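Long-range contacts in putative aminooxidase (Propionibacterium acnes, PDB 2BA9), which isomerises polyunsaturated fatty acids to make conjugated linoleic acid and carries flavin-adenine dinucleotide: residues Asp225-Thr230 and His239-Asp244; Ile277-Met282 and Phe371-Ser376; Glu290-Ser295 and Tyr313-Ala318. All coordinates share one frame; numbering follows the deposited sequence.

The three contacts sit at different depths of one chain; contact 1 touches neither of the others. Contact 1 is a surface contact in a small three-stranded antiparallel sheet, its centre about 28 Å from that of the chain. Contact 2 is buried, its centre about 10 Å from that of the chain, and pairs two long strands of the seven-stranded mixed sheet. Contact 3 is partly buried and belongs to the same sheet, nested in the chain between the segments of contact 2. Contact 1 rests mostly on backbone bonds around a bulge. Contact 2 adds packed rings to its strand pairing. Contact 3 relies on side chains that bond to backbone atoms, and waters.

Contact 1 (Asp225-Thr230 and His239-Asp244); sequences DITRIT and HTTDWD
A classic beta bulge marks this beta hairpin, where Thr227 and Arg228 of strand 226-230 both face His239 of strand 236-240. The carbonyl of His239 is the hub. Thr227 N donates to His239 O at 2.7 Å and lies in the carbonyl plane. Arg228 N reaches the same His239 O at 3.2 Å, tilted a little from that plane. Thr227 OG1 is a third donor to His239 O, at 3.2 Å, and stands above the plane, 71° out of it. The chi1 of 62° sets this hydroxyl between the backbone N and carbonyl carbon of Thr227 and turns it to the oxygen. The return bond is straighter, from His239 N to Arg228 O at 2.7 Å, with 159° at the hydrogen.

Side chains meet on both sides of this pairing. The His239 ring brings CD2 to within 3.6 Å of Arg228 CB, and its edge lies near Arg228 O. The neighbouring His237 stacks on the same ring. Ile226 CG1 meets Thr240 CG2 at 4.1 Å. Ile226 also packs on Leu36 of strand 33-36 and lies close to the flavin-adenine dinucleotide, so this side of the hairpin faces the nucleotide-binding part of the fold. At the open end, Thr241 CG2 meets the side chain of Asp225, and Thr241 N gives a weak bond to Asp225 O.

The turn that follows is held by Thr240. Its OG1 accepts from Asp242 N in an ST turn and donates to Trp243 O at 2.8 Å. The same OG1 sits over the centre of the Trp243 ring. Three donors on one carbonyl would probably polarise His239 O, and they hold the two residues of the bulge to one oxygen.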
loop_
_atom_site.group_PDB
_atom_site.type_symbol
_atom_site.label_atom_id
_atom_site.label_comp_id
_atom_site.label_asym_id
_atom_site.label_seq_id
_atom_site.Cartn_x
_atom_site.Cartn_y
_atom_site.Cartn_z
ATOM N N ASP A 225 -14.540 -17.970 -6.326
ATOM C CA ASP A 225 -13.660 -18.824 -5.536
ATOM C C ASP A 225 -12.851 -19.675 -6.502
ATOM O O ASP A 225 -13.275 -20.762 -6.875
ATOM C CB ASP A 225 -14.520 -19.715 -4.611
ATOM C CG ASP A 225 -13.701 -20.516 -3.593
ATOM O OD1 ASP A 225 -12.450 -20.492 -3.634
ATOM O OD2 ASP A 225 -14.332 -21.181 -2.740
ATOM N N ILE A 226 -11.706 -19.143 -6.921
ATOM C CA ILE A 226 -10.771 -19.831 -7.806
ATOM C C ILE A 226 -10.034 -20.931 -7.047
ATOM O O ILE A 226 -9.297 -20.652 -6.100
ATOM C CB ILE A 226 -9.695 -18.868 -8.370
ATOM C CG1 ILE A 226 -10.330 -17.771 -9.233
ATOM C CG2 ILE A 226 -8.641 -19.648 -9.158
ATOM C CD1 ILE A 226 -9.369 -16.661 -9.619
ATOM N N THR A 227 -10.222 -22.174 -7.481
ATOM C CA THR A 227 -9.616 -23.321 -6.820
ATOM C C THR A 227 -8.392 -23.853 -7.551
ATOM O O THR A 227 -7.561 -24.532 -6.942
ATOM C CB THR A 227 -10.637 -24.441 -6.664
ATOM O OG1 THR A 227 -11.072 -24.861 -7.961
ATOM C CG2 THR A 227 -11.840 -23.951 -5.845
ATOM N N ARG A 228 -8.274 -23.542 -8.844
ATOM C CA ARG A 228 -7.198 -24.076 -9.668
ATOM C C ARG A 228 -6.931 -23.213 -10.908
ATOM O O ARG A 228 -7.866 -22.808 -11.595
ATOM C CB ARG A 228 -7.546 -25.516 -10.090
ATOM C CG ARG A 228 -6.361 -26.348 -10.583
ATOM C CD ARG A 228 -6.600 -27.849 -10.385
ATOM N NE ARG A 228 -7.213 -28.142 -9.077
ATOM C CZ ARG A 228 -8.461 -28.599 -8.880
ATOM N NH1 ARG A 228 -9.282 -28.873 -9.903
ATOM N NH2 ARG A 228 -8.889 -28.803 -7.632
ATOM N N ILE A 229 -5.656 -22.921 -11.168
ATOM C CA ILE A 229 -5.217 -22.348 -12.446
ATOM C C ILE A 229 -4.079 -23.200 -12.993
ATOM O O ILE A 229 -3.077 -23.426 -12.307
ATOM C CB ILE A 229 -4.740 -20.878 -12.332
ATOM C CG1 ILE A 229 -5.884 -19.968 -11.860
ATOM C CG2 ILE A 229 -4.180 -20.397 -13.671
ATOM C CD1 ILE A 229 -5.497 -18.512 -11.676
ATOM N N THR A 230 -4.259 -23.681 -14.224
ATOM C CA THR A 230 -3.240 -24.437 -14.950
ATOM C C THR A 230 -2.990 -23.770 -16.304
ATOM O O THR A 230 -3.901 -23.193 -16.905
ATOM C CB THR A 230 -3.668 -25.896 -15.162
ATOM O OG1 THR A 230 -4.922 -25.930 -15.857
ATOM C CG2 THR A 230 -3.803 -26.608 -13.824
ATOM N N HIS A 239 -10.204 -22.630 -12.859
ATOM C CA HIS A 239 -11.268 -23.447 -12.272
ATOM C C HIS A 239 -11.794 -22.804 -10.994
ATOM O O HIS A 239 -11.033 -22.513 -10.083
ATOM C CB HIS A 239 -10.757 -24.851 -11.952
ATOM C CG HIS A 239 -10.028 -25.497 -13.088
ATOM N ND1 HIS A 239 -10.650 -26.333 -13.990
ATOM C CD2 HIS A 239 -8.732 -25.417 -13.477
ATOM C CE1 HIS A 239 -9.766 -26.741 -14.886
ATOM N NE2 HIS A 239 -8.594 -26.202 -14.595
ATOM N N THR A 240 -13.103 -22.589 -10.942
ATOM C CA THR A 240 -13.757 -22.042 -9.766
ATOM C C THR A 240 -14.743 -23.057 -9.209
ATOM O O THR A 240 -14.778 -24.205 -9.642
ATOM C CB THR A 240 -14.484 -20.696 -10.081
ATOM O OG1 THR A 240 -15.676 -20.940 -10.846
ATOM C CG2 THR A 240 -13.555 -19.759 -10.839
ATOM N N THR A 241 -15.530 -22.619 -8.234
ATOM C CA THR A 241 -16.546 -23.451 -7.613
ATOM C C THR A 241 -17.763 -23.640 -8.533
ATOM O O THR A 241 -18.401 -24.700 -8.525
ATOM C CB THR A 241 -16.953 -22.864 -6.243
ATOM O OG1 THR A 241 -17.034 -21.436 -6.329
ATOM C CG2 THR A 241 -15.914 -23.240 -5.177
ATOM N N ASP A 242 -18.048 -22.623 -9.341
ATOM C CA ASP A 242 -19.214 -22.610 -10.230
ATOM C C ASP A 242 -18.887 -23.014 -11.676
ATOM O O ASP A 242 -19.774 -23.416 -12.424
ATOM C CB ASP A 242 -19.845 -21.205 -10.249
ATOM C CG ASP A 242 -20.135 -20.662 -8.861
ATOM O OD1 ASP A 242 -20.494 -21.452 -7.961
ATOM O OD2 ASP A 242 -20.006 -19.433 -8.671
ATOM N N TRP A 243 -17.632 -22.879 -12.082
ATOM C CA TRP A 243 -17.254 -23.135 -13.470
ATOM C C TRP A 243 -15.752 -23.253 -13.629
ATOM O O TRP A 243 -14.988 -22.873 -12.741
ATOM C CB TRP A 243 -17.763 -22.007 -14.378
ATOM C CG TRP A 243 -17.452 -20.609 -13.886
ATOM C CD1 TRP A 243 -18.293 -19.778 -13.207
ATOM C CD2 TRP A 243 -16.222 -19.882 -14.051
ATOM N NE1 TRP A 243 -17.664 -18.587 -12.927
ATOM C CE2 TRP A 243 -16.395 -18.623 -13.440
ATOM C CE3 TRP A 243 -14.992 -20.176 -14.651
ATOM C CZ2 TRP A 243 -15.387 -17.658 -13.412
ATOM C CZ3 TRP A 243 -13.991 -19.213 -14.622
ATOM C CH2 TRP A 243 -14.194 -17.975 -14.010
ATOM N N ASP A 244 -15.336 -23.778 -14.773
ATOM C CA ASP A 244 -13.942 -23.721 -15.176
ATOM C C ASP A 244 -13.875 -23.233 -16.625
ATOM O O ASP A 244 -14.625 -23.713 -17.489
ATOM C CB ASP A 244 -13.247 -25.075 -14.986
ATOM C CG ASP A 244 -13.954 -26.204 -15.693
ATOM O OD1 ASP A 244 -14.332 -27.201 -15.032
ATOM O OD2 ASP A 244 -14.128 -26.100 -16.925
#

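Contact 2 (Ile277-Met282 and Phe371-Ser376); sequences IHQQYM and FPHVSS. With FAD (flavin-adenine dinucleotide), chain D.
Two backbone hydrogen bonds join Ile277 and His373, an antiparallel hydrogen-bonded pair. Ile277 N donates to His373 O at 2.8 Å, and His373 N returns a bond to Ile277 O at 2.9 Å. Both are close to straight. A CA-H...O contact backs them up, with Pro372 CA 3.3 Å from Ile277 O.

Ring packing comes next. Ile277 CG1 lies over one face of the His373 imidazole, a CH-pi contact 4.0 Å from the ring centroid. Phe371 CE2 lies over the opposite face, so the imidazole is held between an aliphatic branch and an aromatic edge atom. Its rotation is also fixed by a bond within its own segment. His373 ND1 donates to Phe371 O at 2.7 Å, and that oxygen lies almost in the ring plane. A chi1 of 63° folds the His373 ring back to this carbonyl.

The contact pairs one end of strand 277-288 with the end of strand 359-373, an edge strand of the seven-stranded mixed sheet within this chain. Further along strand 277-288, Tyr281 belongs to the flavin pocket. Its CE2 is 3.5 Å from FAD C7M, a methyl group of the isoalloxazine.

Gln279 supplies the mixed polar and apolar part. Its CG touches Phe371 CB at 3.9 Å and meets the ring edge. The two side chains run the same way, with amide and ring planes 77° apart. The bend at chi2 carries OE1 to the edge of the His373 ring, 3.6 Å from CE1, while Asn332 ND2 hydrogen-bonds this same oxygen.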
loop_
_atom_site.group_PDB
_atom_site.type_symbol
_atom_site.label_atom_id
_atom_site.label_comp_id
_atom_site.label_asym_id
_atom_site.label_seq_id
_atom_site.Cartn_x
_atom_site.Cartn_y
_atom_site.Cartn_z
ATOM N N ILE A 277 7.754 -11.389 1.659
ATOM C CA ILE A 277 7.362 -11.157 3.049
ATOM C C ILE A 277 6.325 -10.043 3.086
ATOM O O ILE A 277 6.321 -9.154 2.228
ATOM C CB ILE A 277 8.583 -10.837 3.957
ATOM C CG1 ILE A 277 9.526 -9.805 3.335
ATOM C CG2 ILE A 277 9.402 -12.090 4.210
ATOM C CD1 ILE A 277 10.714 -9.423 4.254
ATOM N N HIS A 278 5.424 -10.100 4.065
ATOM C CA HIS A 278 4.372 -9.095 4.175
ATOM C C HIS A 278 4.245 -8.578 5.604
ATOM O O HIS A 278 4.806 -9.152 6.558
ATOM C CB HIS A 278 3.034 -9.649 3.660
ATOM C CG HIS A 278 2.369 -10.615 4.591
ATOM N ND1 HIS A 278 2.692 -11.953 4.630
ATOM C CD2 HIS A 278 1.388 -10.440 5.508
ATOM C CE1 HIS A 278 1.948 -12.558 5.538
ATOM N NE2 HIS A 278 1.141 -11.664 6.080
ATOM N N GLN A 279 3.526 -7.469 5.725
ATOM C CA GLN A 279 3.275 -6.832 7.000
ATOM C C GLN A 279 1.896 -7.212 7.501
ATOM O O GLN A 279 0.928 -7.292 6.737
ATOM C CB GLN A 279 3.375 -5.308 6.881
ATOM C CG GLN A 279 4.695 -4.825 6.335
ATOM C CD GLN A 279 5.832 -5.067 7.292
ATOM O OE1 GLN A 279 6.551 -6.064 7.184
ATOM N NE2 GLN A 279 6.013 -4.154 8.235
ATOM N N GLN A 280 1.823 -7.450 8.804
ATOM C CA GLN A 280 0.553 -7.636 9.497
ATOM C C GLN A 280 0.106 -6.308 10.152
ATOM O O GLN A 280 0.446 -6.027 11.316
ATOM C CB GLN A 280 0.709 -8.745 10.538
ATOM C CG GLN A 280 1.042 -10.122 9.955
ATOM C CD GLN A 280 1.189 -11.182 11.031
ATOM O OE1 GLN A 280 0.332 -11.320 11.913
ATOM N NE2 GLN A 280 2.274 -11.939 10.970
ATOM N N TYR A 281 -0.682 -5.529 9.404
ATOM C CA TYR A 281 -1.096 -4.164 9.781
ATOM C C TYR A 281 -2.552 -4.140 10.240
ATOM O O TYR A 281 -3.466 -4.440 9.452
ATOM C CB TYR A 281 -0.922 -3.252 8.558
ATOM C CG TYR A 281 -0.988 -1.748 8.764
ATOM C CD1 TYR A 281 -0.544 -1.149 9.947
ATOM C CD2 TYR A 281 -1.419 -0.915 7.725
ATOM C CE1 TYR A 281 -0.568 0.248 10.105
ATOM C CE2 TYR A 281 -1.451 0.462 7.867
ATOM C CZ TYR A 281 -1.024 1.048 9.065
ATOM O OH TYR A 281 -1.024 2.427 9.204
ATOM N N MET A 282 -2.766 -3.795 11.516
ATOM C CA MET A 282 -4.081 -3.926 12.145
ATOM C C MET A 282 -4.729 -2.582 12.408
ATOM O O MET A 282 -4.151 -1.692 13.029
ATOM C CB MET A 282 -3.990 -4.712 13.452
ATOM C CG MET A 282 -5.338 -4.979 14.096
ATOM S SD MET A 282 -5.315 -6.329 15.293
ATOM C CE MET A 282 -5.261 -5.430 16.836
ATOM N N PHE A 371 1.740 -4.541 2.400
ATOM C CA PHE A 371 3.080 -4.292 1.896
ATOM C C PHE A 371 3.901 -5.537 1.592
ATOM O O PHE A 371 4.900 -5.789 2.264
ATOM C CB PHE A 371 3.845 -3.366 2.864
ATOM C CG PHE A 371 5.210 -2.941 2.354
ATOM C CD1 PHE A 371 5.416 -2.632 1.005
ATOM C CD2 PHE A 371 6.285 -2.858 3.218
ATOM C CE1 PHE A 371 6.660 -2.219 0.533
ATOM C CE2 PHE A 371 7.553 -2.471 2.752
ATOM C CZ PHE A 371 7.733 -2.143 1.403
ATOM N N PRO A 372 3.497 -6.314 0.567
ATOM C CA PRO A 372 4.397 -7.387 0.167
ATOM C C PRO A 372 5.687 -6.795 -0.368
ATOM O O PRO A 372 5.668 -5.823 -1.127
ATOM C CB PRO A 372 3.634 -8.105 -0.956
ATOM C CG PRO A 372 2.674 -7.052 -1.489
ATOM C CD PRO A 372 2.279 -6.273 -0.263
ATOM N N HIS A 373 6.800 -7.380 0.033
ATOM C CA HIS A 373 8.102 -6.934 -0.418
ATOM C C HIS A 373 9.125 -8.053 -0.199
ATOM O O HIS A 373 8.783 -9.123 0.317
ATOM C CB HIS A 373 8.508 -5.655 0.312
ATOM C CG HIS A 373 8.670 -5.812 1.788
ATOM N ND1 HIS A 373 7.596 -5.884 2.655
ATOM C CD2 HIS A 373 9.779 -5.859 2.560
ATOM C CE1 HIS A 373 8.040 -5.988 3.893
ATOM N NE2 HIS A 373 9.359 -5.977 3.866
ATOM N N VAL A 374 10.367 -7.796 -0.593
ATOM C CA VAL A 374 11.468 -8.738 -0.332
ATOM C C VAL A 374 12.564 -8.058 0.498
ATOM O O VAL A 374 12.582 -6.827 0.655
ATOM C CB VAL A 374 12.032 -9.392 -1.620
ATOM C CG1 VAL A 374 10.948 -10.249 -2.301
ATOM C CG2 VAL A 374 12.610 -8.342 -2.590
ATOM N N SER A 375 13.438 -8.887 1.062
ATOM C CA SER A 375 14.477 -8.433 1.957
ATOM C C SER A 375 15.562 -7.734 1.159
ATOM O O SER A 375 15.678 -7.914 -0.068
ATOM C CB SER A 375 15.079 -9.623 2.721
ATOM O OG SER A 375 15.660 -10.558 1.817
ATOM N N SER A 376 16.366 -6.940 1.857
ATOM C CA SER A 376 17.503 -6.287 1.222
ATOM C C SER A 376 18.404 -7.295 0.483
ATOM O O SER A 376 18.776 -7.074 -0.672
ATOM C CB SER A 376 18.306 -5.499 2.256
ATOM O OG SER A 376 19.390 -4.826 1.634
HETATM P PA FAD D . -5.471 -4.867 -2.748
HETATM O O1A FAD D . -5.925 -3.468 -2.449
HETATM O O2A FAD D . -5.094 -5.729 -1.561
HETATM O O5B FAD D . -6.655 -5.635 -3.505
HETATM C C5B FAD D . -6.407 -6.955 -3.927
HETATM C C4B FAD D . -7.694 -7.598 -4.401
HETATM O O4B FAD D . -7.409 -8.907 -4.853
HETATM C C3B FAD D . -8.737 -7.682 -3.284
HETATM O O3B FAD D . -9.950 -7.109 -3.717
HETATM C C2B FAD D . -8.837 -9.162 -3.002
HETATM O O2B FAD D . -10.107 -9.546 -2.472
HETATM C C1B FAD D . -8.412 -9.763 -4.353
HETATM N N9A FAD D . -7.937 -11.146 -4.173
HETATM C C8A FAD D . -6.960 -11.593 -3.309
HETATM N N7A FAD D . -6.847 -12.946 -3.438
HETATM C C5A FAD D . -7.741 -13.364 -4.376
HETATM C C6A FAD D . -8.074 -14.630 -4.898
HETATM N N6A FAD D . -7.189 -15.668 -4.747
HETATM N N1A FAD D . -9.042 -14.710 -5.894
HETATM C C2A FAD D . -9.722 -13.582 -6.331
HETATM N N3A FAD D . -9.388 -12.341 -5.805
HETATM C C4A FAD D . -8.436 -12.232 -4.836
HETATM N N1 FAD D . -2.415 3.648 -0.136
HETATM C C2 FAD D . -2.116 4.944 -0.503
HETATM O O2 FAD D . -1.868 5.207 -1.680
HETATM N N3 FAD D . -2.069 5.936 0.457
HETATM C C4 FAD D . -2.350 5.640 1.775
HETATM O O4 FAD D . -2.317 6.559 2.609
HETATM C C4X FAD D . -2.667 4.330 2.147
HETATM N N5 FAD D . -2.931 3.992 3.463
HETATM C C5X FAD D . -3.402 2.740 3.812
HETATM C C6 FAD D . -3.797 2.471 5.121
HETATM C C7 FAD D . -4.305 1.217 5.449
HETATM C C7M FAD D . -4.736 0.967 6.867
HETATM C C8 FAD D . -4.407 0.231 4.471
HETATM C C8M FAD D . -4.944 -1.135 4.774
HETATM C C9 FAD D . -4.005 0.508 3.168
HETATM C C9A FAD D . -3.490 1.758 2.823
HETATM N N10 FAD D . -3.057 2.055 1.517
HETATM C C10 FAD D . -2.716 3.342 1.169
HETATM C "C1'" FAD D . -2.631 0.969 0.586
HETATM C "C2'" FAD D . -3.650 0.735 -0.522
HETATM O "O2'" FAD D . -4.975 0.625 -0.014
HETATM C "C3'" FAD D . -3.237 -0.529 -1.261
HETATM O "O3'" FAD D . -1.858 -0.434 -1.625
HETATM C "C4'" FAD D . -4.112 -0.756 -2.483
HETATM O "O4'" FAD D . -5.435 -1.123 -2.109
HETATM C "C5'" FAD D . -3.457 -1.819 -3.353
HETATM O "O5'" FAD D . -4.363 -2.276 -4.317
HETATM P P FAD D . -4.163 -3.739 -4.986
HETATM O O1P FAD D . -5.295 -4.039 -5.950
HETATM O O2P FAD D . -2.829 -3.760 -5.647
HETATM O O3P FAD D . -4.245 -4.801 -3.784
#

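Contact 3 (Glu290-Ser295 and Tyr313-Ala318); sequences EYPTIS and YYHRWA
With CG anti to the backbone N in both Tyr291 and His315 (chi1 -177° in His315), the two rings are brought together obliquely, their planes 56° apart. The closest approach is from Tyr291 CE2 to His315 NE2, 3.4 Å. The first torsion of Ser295 puts OG beside its own backbone N and in front of the His315 amide. His315 N donates to Ser295 OG at 2.8 Å, with 163° at the hydrogen.

The His315 ring lies against the backbone of 293-294. Ile294 N is over the centre of one face, 3.6 Å above the plane, and Thr293 C is over the same face nearer the rim. The imidazole is thus covered on this side by a peptide unit.

Segment 290-295 is most of the connection between strand 277-288 and strand 295-297. Segment 313-318 covers the last part of strand 310-315 and the loop after it. Strands 295-297 and 310-315 are antiparallel neighbours in the mixed sheet, so the contact lies where this pair runs out into loops. Tyr313 bonds through its backbone to Gly296, and Ser295 to Glu89 of strand 88-91.

The phenol of Tyr291 crosses to this loop. Its OH donates to Trp317 O at 2.7 Å, tilted from the carbonyl plane. Water 1 donates to the same hydroxyl and accepts from Trp317 N, so both backbone polar atoms of Trp317 are tied to Tyr291.

Pro292 packs on the Tyr313 ring, CG to CE1 at 4.0 Å. Water 2 joins the two segments here as well. It donates to Ile294 O and accepts from Tyr313 OH at 2.6 Å, lying near the plane of the phenol ring.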
loop_
_atom_site.group_PDB
_atom_site.type_symbol
_atom_site.label_atom_id
_atom_site.label_comp_id
_atom_site.label_asym_id
_atom_site.label_seq_id
_atom_site.Cartn_x
_atom_site.Cartn_y
_atom_site.Cartn_z
ATOM N N GLU A 290 -13.933 11.126 25.277
ATOM C CA GLU A 290 -12.915 12.163 25.078
ATOM C C GLU A 290 -12.442 12.111 23.620
ATOM O O GLU A 290 -11.398 11.529 23.297
ATOM C CB GLU A 290 -11.750 12.030 26.078
ATOM C CG GLU A 290 -11.907 12.777 27.408
ATOM C CD GLU A 290 -13.325 12.752 27.995
ATOM O OE1 GLU A 290 -14.109 13.685 27.692
ATOM O OE2 GLU A 290 -13.648 11.826 28.778
ATOM N N TYR A 291 -13.243 12.722 22.751
ATOM C CA TYR A 291 -12.970 12.763 21.315
ATOM C C TYR A 291 -11.752 13.645 21.003
ATOM O O TYR A 291 -11.693 14.793 21.431
ATOM C CB TYR A 291 -14.199 13.313 20.593
ATOM C CG TYR A 291 -14.322 12.958 19.125
ATOM C CD1 TYR A 291 -14.390 11.631 18.709
ATOM C CD2 TYR A 291 -14.445 13.961 18.149
ATOM C CE1 TYR A 291 -14.535 11.308 17.365
ATOM C CE2 TYR A 291 -14.596 13.639 16.800
ATOM C CZ TYR A 291 -14.630 12.315 16.419
ATOM O OH TYR A 291 -14.794 11.989 15.092
ATOM N N PRO A 292 -10.763 13.115 20.271
ATOM C CA PRO A 292 -9.692 14.012 19.837
ATOM C C PRO A 292 -10.211 15.145 18.963
ATOM O O PRO A 292 -11.262 15.010 18.339
ATOM C CB PRO A 292 -8.738 13.103 19.057
ATOM C CG PRO A 292 -9.408 11.775 18.938
ATOM C CD PRO A 292 -10.530 11.708 19.896
ATOM N N THR A 293 -9.483 16.260 18.956
ATOM C CA THR A 293 -9.796 17.401 18.101
ATOM C C THR A 293 -8.850 17.441 16.899
ATOM O O THR A 293 -8.918 18.348 16.075
ATOM C CB THR A 293 -9.724 18.732 18.890
ATOM O OG1 THR A 293 -8.599 18.728 19.770
ATOM C CG2 THR A 293 -10.972 18.931 19.740
ATOM N N ILE A 294 -7.980 16.436 16.809
ATOM C CA ILE A 294 -6.942 16.351 15.788
ATOM C C ILE A 294 -6.388 14.909 15.763
ATOM O O ILE A 294 -6.515 14.189 16.754
ATOM C CB ILE A 294 -5.819 17.372 16.086
ATOM C CG1 ILE A 294 -4.935 17.581 14.855
ATOM C CG2 ILE A 294 -4.990 16.945 17.323
ATOM C CD1 ILE A 294 -4.019 18.807 14.993
ATOM N N SER A 295 -5.811 14.482 14.636
ATOM C CA SER A 295 -5.160 13.152 14.553
ATOM C C SER A 295 -3.832 13.172 15.323
ATOM O O SER A 295 -3.260 14.220 15.558
ATOM C CB SER A 295 -4.924 12.723 13.097
ATOM O OG SER A 295 -6.146 12.501 12.407
ATOM N N TYR A 313 -3.347 7.530 15.135
ATOM C CA TYR A 313 -4.797 7.388 15.063
ATOM C C TYR A 313 -5.363 8.497 14.210
ATOM O O TYR A 313 -4.790 9.576 14.131
ATOM C CB TYR A 313 -5.446 7.340 16.448
ATOM C CG TYR A 313 -5.157 8.512 17.347
ATOM C CD1 TYR A 313 -5.872 9.704 17.237
ATOM C CD2 TYR A 313 -4.182 8.423 18.333
ATOM C CE1 TYR A 313 -5.602 10.771 18.077
ATOM C CE2 TYR A 313 -3.908 9.480 19.167
ATOM C CZ TYR A 313 -4.619 10.656 19.048
ATOM O OH TYR A 313 -4.331 11.718 19.904
ATOM N N TYR A 314 -6.489 8.203 13.576
ATOM C CA TYR A 314 -7.108 9.081 12.595
ATOM C C TYR A 314 -8.405 9.732 13.084
ATOM O O TYR A 314 -9.391 9.040 13.362
ATOM C CB TYR A 314 -7.356 8.264 11.327
ATOM C CG TYR A 314 -8.048 8.966 10.185
ATOM C CD1 TYR A 314 -7.829 10.307 9.909
ATOM C CD2 TYR A 314 -8.894 8.257 9.356
ATOM C CE1 TYR A 314 -8.472 10.931 8.845
ATOM C CE2 TYR A 314 -9.527 8.851 8.307
ATOM C CZ TYR A 314 -9.323 10.191 8.048
ATOM O OH TYR A 314 -9.956 10.756 6.981
ATOM N N HIS A 315 -8.368 11.064 13.180
ATOM C CA HIS A 315 -9.517 11.935 13.452
ATOM C C HIS A 315 -10.143 12.407 12.128
ATOM O O HIS A 315 -9.585 13.250 11.442
ATOM C CB HIS A 315 -9.028 13.145 14.283
ATOM C CG HIS A 315 -10.105 14.105 14.712
ATOM N ND1 HIS A 315 -10.243 15.361 14.160
ATOM C CD2 HIS A 315 -11.055 14.014 15.675
ATOM C CE1 HIS A 315 -11.244 15.996 14.749
ATOM N NE2 HIS A 315 -11.756 15.201 15.672
ATOM N N ARG A 316 -11.315 11.884 11.783
ATOM C CA ARG A 316 -11.878 12.074 10.425
ATOM C C ARG A 316 -13.015 13.100 10.352
ATOM O O ARG A 316 -12.960 14.056 9.556
ATOM C CB ARG A 316 -12.362 10.727 9.866
ATOM C CG ARG A 316 -13.030 10.791 8.476
ATOM C CD ARG A 316 -13.010 9.413 7.822
ATOM N NE ARG A 316 -13.803 9.283 6.597
ATOM C CZ ARG A 316 -13.381 9.593 5.371
ATOM N NH1 ARG A 316 -12.180 10.122 5.169
ATOM N NH2 ARG A 316 -14.173 9.390 4.326
ATOM N N TRP A 317 -14.056 12.875 11.156
ATOM C CA TRP A 317 -15.213 13.751 11.197
ATOM C C TRP A 317 -15.140 14.599 12.449
ATOM O O TRP A 317 -15.445 14.127 13.544
ATOM C CB TRP A 317 -16.504 12.928 11.185
ATOM C CG TRP A 317 -16.626 12.035 9.976
ATOM C CD1 TRP A 317 -16.658 10.665 9.963
ATOM C CD2 TRP A 317 -16.726 12.452 8.611
ATOM N NE1 TRP A 317 -16.777 10.211 8.678
ATOM C CE2 TRP A 317 -16.812 11.283 7.825
ATOM C CE3 TRP A 317 -16.748 13.698 7.974
ATOM C CZ2 TRP A 317 -16.936 11.324 6.437
ATOM C CZ3 TRP A 317 -16.866 13.736 6.587
ATOM C CH2 TRP A 317 -16.956 12.553 5.838
ATOM N N ALA A 318 -14.724 15.848 12.282
ATOM C CA ALA A 318 -14.413 16.735 13.405
ATOM C C ALA A 318 -15.661 17.212 14.150
ATOM O O ALA A 318 -15.598 17.558 15.331
ATOM C CB ALA A 318 -13.593 17.947 12.910
HETATM O O HOH W 1 -13.786 10.832 13.020
HETATM O O HOH W 2 -5.361 14.006 19.211
HETATM O O HOH W 3 -6.829 14.581 10.578
#